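Local coordinates for protein superoxide dismutase (PDB 4F2N) that probably catalyses the dismutation of superoxide to oxygen and hydrogen peroxide at a single iron ion bound in each subunit of a dimer, at residues S51-Q54 with L55-H58; A102-H105 with F106-S109; D138-M141 with V142-Q146. All coordinates share one frame; numbering follows the deposited sequence.

Interaction 1: S51-Q54 with L55-H58; sequences SPRQ and LELH. With FE2 (Fe (II) ion), chain N.
Arg53 reaches along the first turn of helix 52-71, an N-capped helix of the alpha-hairpin domain of iron superoxide dismutases, to meet Glu56 and Leu57. Its CG stands anti to the backbone N (chi1 177°) and the chain then bends at CG, which carries the guanidinium forward, alongside Glu56 and Leu57 of the next turn. There Arg53 NH1 makes a salt bridge with Glu56 OE1 at 3.0 Å, a weak hydrogen bond by its angle, with the carboxylate turned 74° from the guanidinium plane. Leu57 CD2 lies under one face, 3.7 Å from Arg53 CZ, while the carboxylate sits at the edge, so the cation has an apolar floor and a charged side. A second charge, Glu202 of the second subunit, pairs with NH2 across the dimer interface. At the helix start, Ser51 OG accepts from Gln54 N at 3.0 Å, the capping bond, and also bonds Asp200. The backbone then continues with i to i+4 bonds, among them His58 N to Gln54 O. Two turns on from the cap, His58 swings its imidazole away from Ser51-Gln54, with CG anti to the backbone N (chi1 -158°), and its NE2 binds the iron at 2.2 Å.

Interaction 2: A102-H105 with F106-S109; sequences AAQH and FNHS. With FE2 (Fe (II) ion), chain N.
Gln104 lays its side-chain amide beside the ring of His108, one turn further along helix 96-113, with NE2 3.6 Å from His108 CE1 and the two planes 72° apart. CG stands anti to the carbonyl carbon (chi1 -73°) and the chain bends at chi2, a shape that brings Gln104 NE2 within 3.2 Å of the iron-bound water, to which it donates. Gln104 is thus a second-shell residue, linked to the iron through that water. Its amide is gripped at both ends: Gln104 OE1 accepts from Asn107 ND2 and from Trp156 NE1, while Gln104 NE2 also bonds Tyr66 OH.

The imidazole of His108 is held at its other nitrogen. His108 ND1 donates to Gln104 O at 2.8 Å, with the oxygen almost in the ring plane, and His108 N reaches the same carbonyl from the opposite face. The ND1 bond fixes the rotation of the ring and directs His108 NE2 to the iron, 2.0 Å away; it would probably also make the imidazole a somewhat stronger donor to the metal.

His105 O is likewise shared. Ser109 OG donates to His105 O at 2.9 Å from above the carbonyl plane, and Ser109 N comes from the opposite face. The same hydroxyl lies 3.4 Å from His105 CE1, while His105 ND1 bonds His63 of helix 52-71, tying the two long helices together. A buried helix that supplies both a histidine ligand and, one turn earlier, the glutamine bonded to the metal-bound water is characteristic of the iron superoxide dismutase active site.

Interaction 3: D138-M141 with V142-Q146; sequences DDFM and VSFQQ
Phe140 and Phe144, one helical turn apart in helix 137-149, carry the apolar part of this contact. The rings lie side by side and point the same way, their centroids 5.7 Å apart and their planes at 53°, an oblique pair. Phe144 CB sits over the face of the Phe140 ring, 4.3 Å from its centroid, as a CH-pi contact, and Phe140 CZ comes within 3.8 Å of Phe144 CD1. The i to i+4 spacing puts both on one side of the helix, and the matching first torsions (chi1 157° in Phe140, -178° in Phe144) turn the rings the same way, where both pack on Ile170 of strand 168-174.

The polar part is mainly backbone: Val142 N to Asp138 O, Ser143 N to Asp139 O, Phe144 N to Phe140 O at 2.8 Å, and Gln145 N to Met141 O. Ser143 folds its hydroxyl back along the helix, leaving OG 3.0 Å from Asp139 O. Gln145 runs past the Met141 carbonyl, with CG 3.3 Å from Met141 O, and its OE1 is taken by Trp213 NE1.

With acidic residues outward and phenylalanines inward, this is an amphipathic helix packed on the antiparallel sheet of the C-terminal alpha/beta domain of iron superoxide dismutases.

How the interactions relate
Interactions 1 and 2 meet at the iron: His58 NE2 and His108 NE2 stand 3.1 Å apart as ligands of one ion, with Asp191 and His195 from later in the chain completing the protein ligands. They belong to the two long helices of the alpha-hairpin domain. Interaction 2 is wholly buried, its polar side chains tied into hydrogen bonds, whereas interaction 1 runs from a partly exposed, charged helix start at the subunit interface to a buried ligand. Interaction 3 belongs to the C-terminal domain, its nearest atoms about 11 Å from interaction 2, and lies within a single helix, pairing two phenylalanines on the side that faces the sheet, with its acidic residues exposed.

Interaction 1: S51-Q54 with L55-H58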
ATOM      1  N   SER B  51     -18.752   2.419   7.081  1.00 25.40           N
ATOM      2  CA  SER B  51     -19.988   2.578   6.317  1.00 26.02           C
ATOM      3  C   SER B  51     -20.302   1.311   5.513  1.00 25.34           C
ATOM      4  O   SER B  51     -19.411   0.498   5.262  1.00 24.22           O
ATOM      5  CB  SER B  51     -19.840   3.748   5.347  1.00 25.69           C
ATOM      6  OG  SER B  51     -18.928   3.386   4.313  1.00 24.61           O
ATOM      7  N   PRO B  52     -21.578   1.147   5.094  1.00 25.46           N
ATOM      8  CA  PRO B  52     -21.935   0.038   4.210  1.00 25.42           C
ATOM      9  C   PRO B  52     -21.036  -0.039   2.969  1.00 25.36           C
ATOM     10  O   PRO B  52     -20.507  -1.127   2.657  1.00 24.87           O
ATOM     11  CB  PRO B  52     -23.411   0.344   3.845  1.00 26.66           C
ATOM     12  CG  PRO B  52     -23.926   1.028   5.087  1.00 27.21           C
ATOM     13  CD  PRO B  52     -22.781   1.884   5.568  1.00 26.43           C
ATOM     14  N   ARG B  53     -20.812   1.098   2.300  1.00 25.29           N
ATOM     15  CA  ARG B  53     -19.984   1.077   1.088  1.00 25.00           C
ATOM     16  C   ARG B  53     -18.525   0.722   1.406  1.00 24.09           C
ATOM     17  O   ARG B  53     -17.910  -0.037   0.658  1.00 23.80           O
ATOM     18  CB  ARG B  53     -20.109   2.377   0.276  1.00 26.12           C
ATOM     19  CG  ARG B  53     -19.207   2.449  -0.960  1.00 26.54           C
ATOM     20  CD  ARG B  53     -19.481   1.298  -1.924  1.00 27.12           C
ATOM     21  NE  ARG B  53     -19.017   1.570  -3.285  1.00 27.12           N
ATOM     22  CZ  ARG B  53     -19.278   0.783  -4.325  1.00 28.40           C
ATOM     23  NH1 ARG B  53     -20.022  -0.310  -4.161  1.00 29.98           N
ATOM     24  NH2 ARG B  53     -18.844   1.107  -5.537  1.00 28.20           N
ATOM     25  N   GLN B  54     -17.978   1.230   2.510  1.00 23.30           N
ATOM     26  CA  GLN B  54     -16.582   0.857   2.881  1.00 22.81           C
ATOM     27  C   GLN B  54     -16.461  -0.648   3.070  1.00 22.58           C
ATOM     28  O   GLN B  54     -15.477  -1.278   2.606  1.00 21.49           O
ATOM     29  CB  GLN B  54     -16.142   1.593   4.158  1.00 23.03           C
ATOM     30  CG  GLN B  54     -14.792   1.193   4.726  1.00 22.34           C
ATOM     31  CD  GLN B  54     -13.631   1.684   3.866  1.00 22.05           C
ATOM     32  OE1 GLN B  54     -13.086   2.778   4.089  1.00 21.69           O
ATOM     33  NE2 GLN B  54     -13.264   0.891   2.863  1.00 21.52           N
ATOM     34  N   LEU B  55     -17.439  -1.248   3.742  1.00 22.90           N
ATOM     35  CA  LEU B  55     -17.375  -2.704   3.981  1.00 23.51           C
ATOM     36  C   LEU B  55     -17.602  -3.474   2.689  1.00 23.97           C
ATOM     37  O   LEU B  55     -16.955  -4.503   2.450  1.00 24.06           O
ATOM     38  CB  LEU B  55     -18.393  -3.166   5.039  1.00 24.13           C
ATOM     39  CG  LEU B  55     -18.412  -4.676   5.319  1.00 24.04           C
ATOM     40  CD1 LEU B  55     -17.051  -5.158   5.832  1.00 23.33           C
ATOM     41  CD2 LEU B  55     -19.496  -5.020   6.323  1.00 24.96           C
ATOM     42  N   GLU B  56     -18.525  -2.984   1.867  1.00 24.91           N
ATOM     43  CA  GLU B  56     -18.842  -3.646   0.593  1.00 25.90           C
ATOM     44  C   GLU B  56     -17.601  -3.717  -0.313  1.00 24.40           C
ATOM     45  O   GLU B  56     -17.284  -4.782  -0.876  1.00 24.31           O
ATOM     46  CB  GLU B  56     -19.983  -2.931  -0.135  1.00 28.39           C
ATOM     47  CG  GLU B  56     -20.308  -3.548  -1.481  1.00 31.31           C
ATOM     48  CD  GLU B  56     -21.430  -2.863  -2.227  1.00 35.18           C
ATOM     49  OE1 GLU B  56     -21.668  -1.633  -2.069  1.00 36.50           O
ATOM     50  OE2 GLU B  56     -22.078  -3.582  -3.011  1.00 38.68           O
ATOM     51  N   LEU B  57     -16.909  -2.585  -0.449  1.00 23.11           N
ATOM     52  CA  LEU B  57     -15.663  -2.550  -1.233  1.00 22.27           C
ATOM     53  C   LEU B  57     -14.693  -3.551  -0.656  1.00 21.20           C
ATOM     54  O   LEU B  57     -14.109  -4.371  -1.375  1.00 21.27           O
ATOM     55  CB  LEU B  57     -15.021  -1.158  -1.196  1.00 21.91           C
ATOM     56  CG  LEU B  57     -15.827  -0.091  -1.941  1.00 22.83           C
ATOM     57  CD1 LEU B  57     -15.254   1.292  -1.644  1.00 22.25           C
ATOM     58  CD2 LEU B  57     -15.871  -0.393  -3.441  1.00 22.86           C
ATOM     59  N   HIS B  58     -14.514  -3.500   0.654  1.00 20.49           N
ATOM     60  CA  HIS B  58     -13.403  -4.226   1.280  1.00 19.66           C
ATOM     61  C   HIS B  58     -13.613  -5.719   1.213  1.00 20.60           C
ATOM     62  O   HIS B  58     -12.686  -6.503   0.895  1.00 19.55           O
ATOM     63  CB  HIS B  58     -13.262  -3.801   2.748  1.00 18.91           C
ATOM     64  CG  HIS B  58     -11.882  -4.068   3.320  1.00 17.55           C
ATOM     65  ND1 HIS B  58     -11.483  -3.580   4.508  1.00 17.25           N
ATOM     66  CD2 HIS B  58     -10.786  -4.771   2.791  1.00 17.06           C
ATOM     67  CE1 HIS B  58     -10.201  -3.951   4.726  1.00 17.16           C
ATOM     68  NE2 HIS B  58      -9.789  -4.672   3.676  1.00 16.03           N
TER
HETATM   69 FE   FE2 N 300      -7.693  -5.116   3.267  1.00 16.82          FE
HETATM   70  O   HOH W   1      -5.482  -5.516   3.036  1.00 12.29           O

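Interaction 2: A102-H105 with F106-S109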
ATOM      1  N   ALA B 102      -2.897 -16.158  -0.495  1.00 18.34           N
ATOM      2  CA  ALA B 102      -3.233 -17.010   0.678  1.00 18.49           C
ATOM      3  C   ALA B 102      -3.131 -16.222   1.981  1.00 18.25           C
ATOM      4  O   ALA B 102      -4.080 -16.228   2.815  1.00 18.85           O
ATOM      5  CB  ALA B 102      -2.331 -18.242   0.718  1.00 18.93           C
ATOM      6  N   ALA B 103      -2.034 -15.481   2.134  1.00 17.76           N
ATOM      7  CA  ALA B 103      -1.858 -14.621   3.323  1.00 17.15           C
ATOM      8  C   ALA B 103      -2.927 -13.533   3.375  1.00 16.91           C
ATOM      9  O   ALA B 103      -3.514 -13.329   4.423  1.00 16.63           O
ATOM     10  CB  ALA B 103      -0.455 -14.011   3.375  1.00 16.89           C
ATOM     11  N   GLN B 104      -3.194 -12.832   2.264  1.00 17.15           N
ATOM     12  CA  GLN B 104      -4.271 -11.825   2.292  1.00 17.38           C
ATOM     13  C   GLN B 104      -5.637 -12.425   2.617  1.00 17.52           C
ATOM     14  O   GLN B 104      -6.460 -11.792   3.306  1.00 18.05           O
ATOM     15  CB  GLN B 104      -4.332 -11.001   0.986  1.00 17.72           C
ATOM     16  CG  GLN B 104      -3.180  -9.995   0.861  1.00 18.32           C
ATOM     17  CD  GLN B 104      -3.281  -8.848   1.888  1.00 18.54           C
ATOM     18  OE1 GLN B 104      -2.923  -9.016   3.067  1.00 18.73           O
ATOM     19  NE2 GLN B 104      -3.748  -7.686   1.443  1.00 18.17           N
ATOM     20  N   HIS B 105      -5.911 -13.637   2.118  1.00 17.46           N
ATOM     21  CA  HIS B 105      -7.174 -14.311   2.457  1.00 18.02           C
ATOM     22  C   HIS B 105      -7.258 -14.549   3.948  1.00 17.91           C
ATOM     23  O   HIS B 105      -8.248 -14.201   4.600  1.00 17.68           O
ATOM     24  CB  HIS B 105      -7.380 -15.604   1.640  1.00 18.26           C
ATOM     25  CG  HIS B 105      -8.601 -16.404   2.038  1.00 19.08           C
ATOM     26  ND1 HIS B 105      -9.782 -15.824   2.381  1.00 19.08           N
ATOM     27  CD2 HIS B 105      -8.811 -17.792   2.109  1.00 19.69           C
ATOM     28  CE1 HIS B 105     -10.690 -16.778   2.652  1.00 19.77           C
ATOM     29  NE2 HIS B 105     -10.097 -17.982   2.512  1.00 20.35           N
ATOM     30  N   PHE B 106      -6.200 -15.101   4.501  1.00 18.04           N
ATOM     31  CA  PHE B 106      -6.138 -15.347   5.933  1.00 18.41           C
ATOM     32  C   PHE B 106      -6.244 -14.013   6.697  1.00 17.93           C
ATOM     33  O   PHE B 106      -7.030 -13.904   7.663  1.00 18.48           O
ATOM     34  CB  PHE B 106      -4.833 -16.078   6.309  1.00 18.52           C
ATOM     35  CG  PHE B 106      -4.586 -16.117   7.803  1.00 19.51           C
ATOM     36  CD1 PHE B 106      -5.088 -17.166   8.570  1.00 20.61           C
ATOM     37  CD2 PHE B 106      -3.893 -15.087   8.446  1.00 19.49           C
ATOM     38  CE1 PHE B 106      -4.914 -17.186   9.965  1.00 21.28           C
ATOM     39  CE2 PHE B 106      -3.707 -15.091   9.830  1.00 20.74           C
ATOM     40  CZ  PHE B 106      -4.218 -16.156  10.593  1.00 21.25           C
ATOM     41  N   ASN B 107      -5.466 -13.011   6.278  1.00 16.98           N
ATOM     42  CA  ASN B 107      -5.401 -11.751   7.040  1.00 17.04           C
ATOM     43  C   ASN B 107      -6.773 -11.115   7.119  1.00 16.73           C
ATOM     44  O   ASN B 107      -7.180 -10.671   8.200  1.00 17.12           O
ATOM     45  CB  ASN B 107      -4.402 -10.754   6.437  1.00 16.89           C
ATOM     46  CG  ASN B 107      -2.975 -11.245   6.522  1.00 17.53           C
ATOM     47  OD1 ASN B 107      -2.638 -12.115   7.352  1.00 17.64           O
ATOM     48  ND2 ASN B 107      -2.124 -10.693   5.676  1.00 17.36           N
ATOM     49  N   HIS B 108      -7.493 -11.091   5.993  1.00 16.52           N
ATOM     50  CA  HIS B 108      -8.854 -10.487   5.976  1.00 16.73           C
ATOM     51  C   HIS B 108      -9.839 -11.300   6.780  1.00 16.96           C
ATOM     52  O   HIS B 108     -10.666 -10.734   7.505  1.00 17.99           O
ATOM     53  CB  HIS B 108      -9.384 -10.268   4.541  1.00 16.75           C
ATOM     54  CG  HIS B 108      -8.718  -9.100   3.827  1.00 16.49           C
ATOM     55  ND1 HIS B 108      -7.530  -9.223   3.171  1.00 16.26           N
ATOM     56  CD2 HIS B 108      -9.066  -7.760   3.757  1.00 16.32           C
ATOM     57  CE1 HIS B 108      -7.154  -8.037   2.688  1.00 16.22           C
ATOM     58  NE2 HIS B 108      -8.078  -7.121   3.056  1.00 16.31           N
ATOM     59  N   SER B 109      -9.791 -12.628   6.659  1.00 17.13           N
ATOM     60  CA  SER B 109     -10.681 -13.506   7.431  1.00 17.67           C
ATOM     61  C   SER B 109     -10.533 -13.276   8.916  1.00 17.70           C
ATOM     62  O   SER B 109     -11.513 -13.236   9.662  1.00 18.27           O
ATOM     63  CB  SER B 109     -10.441 -14.987   7.071  1.00 17.68           C
ATOM     64  OG  SER B 109     -10.757 -15.181   5.702  1.00 17.60           O
TER
HETATM   65 FE   FE2 N 300      -7.693  -5.116   3.267  1.00 16.82          FE
HETATM   66  O   HOH W   1      -5.482  -5.516   3.036  1.00 12.29           O

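Interaction 3: D138-M141 with V142-Q146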
ATOM      1  N   ASP B 138      -5.189   1.375  27.995  1.00 29.14           N
ATOM      2  CA  ASP B 138      -4.940   2.670  27.341  1.00 30.25           C
ATOM      3  C   ASP B 138      -3.531   2.785  26.740  1.00 28.80           C
ATOM      4  O   ASP B 138      -3.379   3.246  25.598  1.00 27.93           O
ATOM      5  CB  ASP B 138      -5.220   3.827  28.300  1.00 34.59           C
ATOM      6  CG  ASP B 138      -6.692   3.920  28.694  1.00 38.65           C
ATOM      7  OD1 ASP B 138      -7.563   3.348  28.000  1.00 41.73           O
ATOM      8  OD2 ASP B 138      -6.993   4.573  29.714  1.00 44.12           O
ATOM      9  N   ASP B 139      -2.512   2.363  27.497  1.00 27.60           N
ATOM     10  CA  ASP B 139      -1.131   2.373  27.009  1.00 26.59           C
ATOM     11  C   ASP B 139      -0.933   1.392  25.823  1.00 25.35           C
ATOM     12  O   ASP B 139      -0.245   1.725  24.839  1.00 25.37           O
ATOM     13  CB  ASP B 139      -0.119   2.071  28.117  1.00 27.91           C
ATOM     14  CG  ASP B 139      -0.054   3.151  29.212  1.00 30.20           C
ATOM     15  OD1 ASP B 139      -0.151   4.361  28.942  1.00 31.37           O
ATOM     16  OD2 ASP B 139       0.124   2.777  30.380  1.00 31.50           O
ATOM     17  N   PHE B 140      -1.528   0.198  25.894  1.00 23.89           N
ATOM     18  CA  PHE B 140      -1.522  -0.678  24.731  1.00 22.76           C
ATOM     19  C   PHE B 140      -2.172  -0.012  23.508  1.00 22.55           C
ATOM     20  O   PHE B 140      -1.592  -0.013  22.423  1.00 21.56           O
ATOM     21  CB  PHE B 140      -2.195  -2.032  25.017  1.00 22.23           C
ATOM     22  CG  PHE B 140      -2.704  -2.709  23.779  1.00 21.57           C
ATOM     23  CD1 PHE B 140      -1.815  -3.308  22.897  1.00 20.81           C
ATOM     24  CD2 PHE B 140      -4.060  -2.711  23.471  1.00 21.70           C
ATOM     25  CE1 PHE B 140      -2.260  -3.912  21.739  1.00 20.57           C
ATOM     26  CE2 PHE B 140      -4.511  -3.305  22.291  1.00 21.26           C
ATOM     27  CZ  PHE B 140      -3.606  -3.911  21.427  1.00 20.33           C
ATOM     28  N   MET B 141      -3.366   0.558  23.670  1.00 22.53           N
ATOM     29  CA  MET B 141      -4.040   1.196  22.531  1.00 22.80           C
ATOM     30  C   MET B 141      -3.191   2.308  21.884  1.00 23.04           C
ATOM     31  O   MET B 141      -3.107   2.384  20.655  1.00 22.52           O
ATOM     32  CB  MET B 141      -5.404   1.762  22.972  1.00 24.12           C
ATOM     33  CG  MET B 141      -6.420   0.659  23.200  1.00 24.96           C
ATOM     34  SD  MET B 141      -7.997   1.290  23.797  1.00 28.73           S
ATOM     35  CE  MET B 141      -9.020  -0.151  23.503  1.00 28.66           C
ATOM     36  N   VAL B 142      -2.597   3.180  22.713  1.00 23.47           N
ATOM     37  CA  VAL B 142      -1.731   4.249  22.228  1.00 23.90           C
ATOM     38  C   VAL B 142      -0.562   3.666  21.410  1.00 23.24           C
ATOM     39  O   VAL B 142      -0.319   4.098  20.275  1.00 23.14           O
ATOM     40  CB  VAL B 142      -1.234   5.157  23.386  1.00 25.12           C
ATOM     41  CG1 VAL B 142      -0.056   6.024  22.959  1.00 25.91           C
ATOM     42  CG2 VAL B 142      -2.382   6.037  23.892  1.00 25.88           C
ATOM     43  N   SER B 143       0.109   2.659  21.966  1.00 22.79           N
ATOM     44  CA  SER B 143       1.217   1.971  21.276  1.00 22.23           C
ATOM     45  C   SER B 143       0.781   1.315  19.970  1.00 21.23           C
ATOM     46  O   SER B 143       1.526   1.332  18.952  1.00 20.79           O
ATOM     47  CB  SER B 143       1.830   0.899  22.186  1.00 23.05           C
ATOM     48  OG  SER B 143       2.354   1.511  23.355  1.00 25.34           O
ATOM     49  N   PHE B 144      -0.413   0.731  19.996  1.00 20.57           N
ATOM     50  CA  PHE B 144      -0.926  -0.021  18.831  1.00 19.90           C
ATOM     51  C   PHE B 144      -1.260   0.969  17.722  1.00 19.65           C
ATOM     52  O   PHE B 144      -0.876   0.779  16.594  1.00 18.34           O
ATOM     53  CB  PHE B 144      -2.141  -0.906  19.204  1.00 19.83           C
ATOM     54  CG  PHE B 144      -2.683  -1.740  18.053  1.00 19.47           C
ATOM     55  CD1 PHE B 144      -2.319  -3.089  17.916  1.00 19.71           C
ATOM     56  CD2 PHE B 144      -3.576  -1.193  17.116  1.00 19.64           C
ATOM     57  CE1 PHE B 144      -2.814  -3.871  16.837  1.00 19.26           C
ATOM     58  CE2 PHE B 144      -4.083  -1.972  16.056  1.00 19.42           C
ATOM     59  CZ  PHE B 144      -3.713  -3.309  15.925  1.00 19.11           C
ATOM     60  N   GLN B 145      -1.974   2.045  18.061  1.00 19.72           N
ATOM     61  CA  GLN B 145      -2.276   3.087  17.071  1.00 20.71           C
ATOM     62  C   GLN B 145      -1.038   3.679  16.432  1.00 21.40           C
ATOM     63  O   GLN B 145      -1.035   3.952  15.230  1.00 20.85           O
ATOM     64  CB  GLN B 145      -3.072   4.214  17.712  1.00 21.32           C
ATOM     65  CG  GLN B 145      -4.495   3.814  18.040  1.00 22.06           C
ATOM     66  CD  GLN B 145      -5.119   4.760  19.048  1.00 23.22           C
ATOM     67  OE1 GLN B 145      -5.867   4.336  19.910  1.00 24.16           O
ATOM     68  NE2 GLN B 145      -4.765   6.033  18.971  1.00 24.39           N
ATOM     69  N   GLN B 146       0.000   3.899  17.246  1.00 21.50           N
ATOM     70  CA  GLN B 146       1.258   4.470  16.780  0.50 21.92           C
ATOM     71  C   GLN B 146       1.956   3.543  15.783  1.00 21.15           C
ATOM     72  O   GLN B 146       2.451   3.981  14.747  1.00 20.99           O
ATOM     73  CB  GLN B 146       2.157   4.788  17.980  0.50 22.92           C
ATOM     74  CG  GLN B 146       3.614   5.073  17.645  0.50 24.24           C
ATOM     75  CD  GLN B 146       4.393   5.496  18.862  0.50 25.38           C
ATOM     76  OE1 GLN B 146       3.807   5.936  19.858  0.50 26.72           O
ATOM     77  NE2 GLN B 146       5.715   5.351  18.805  0.50 25.70           N
TER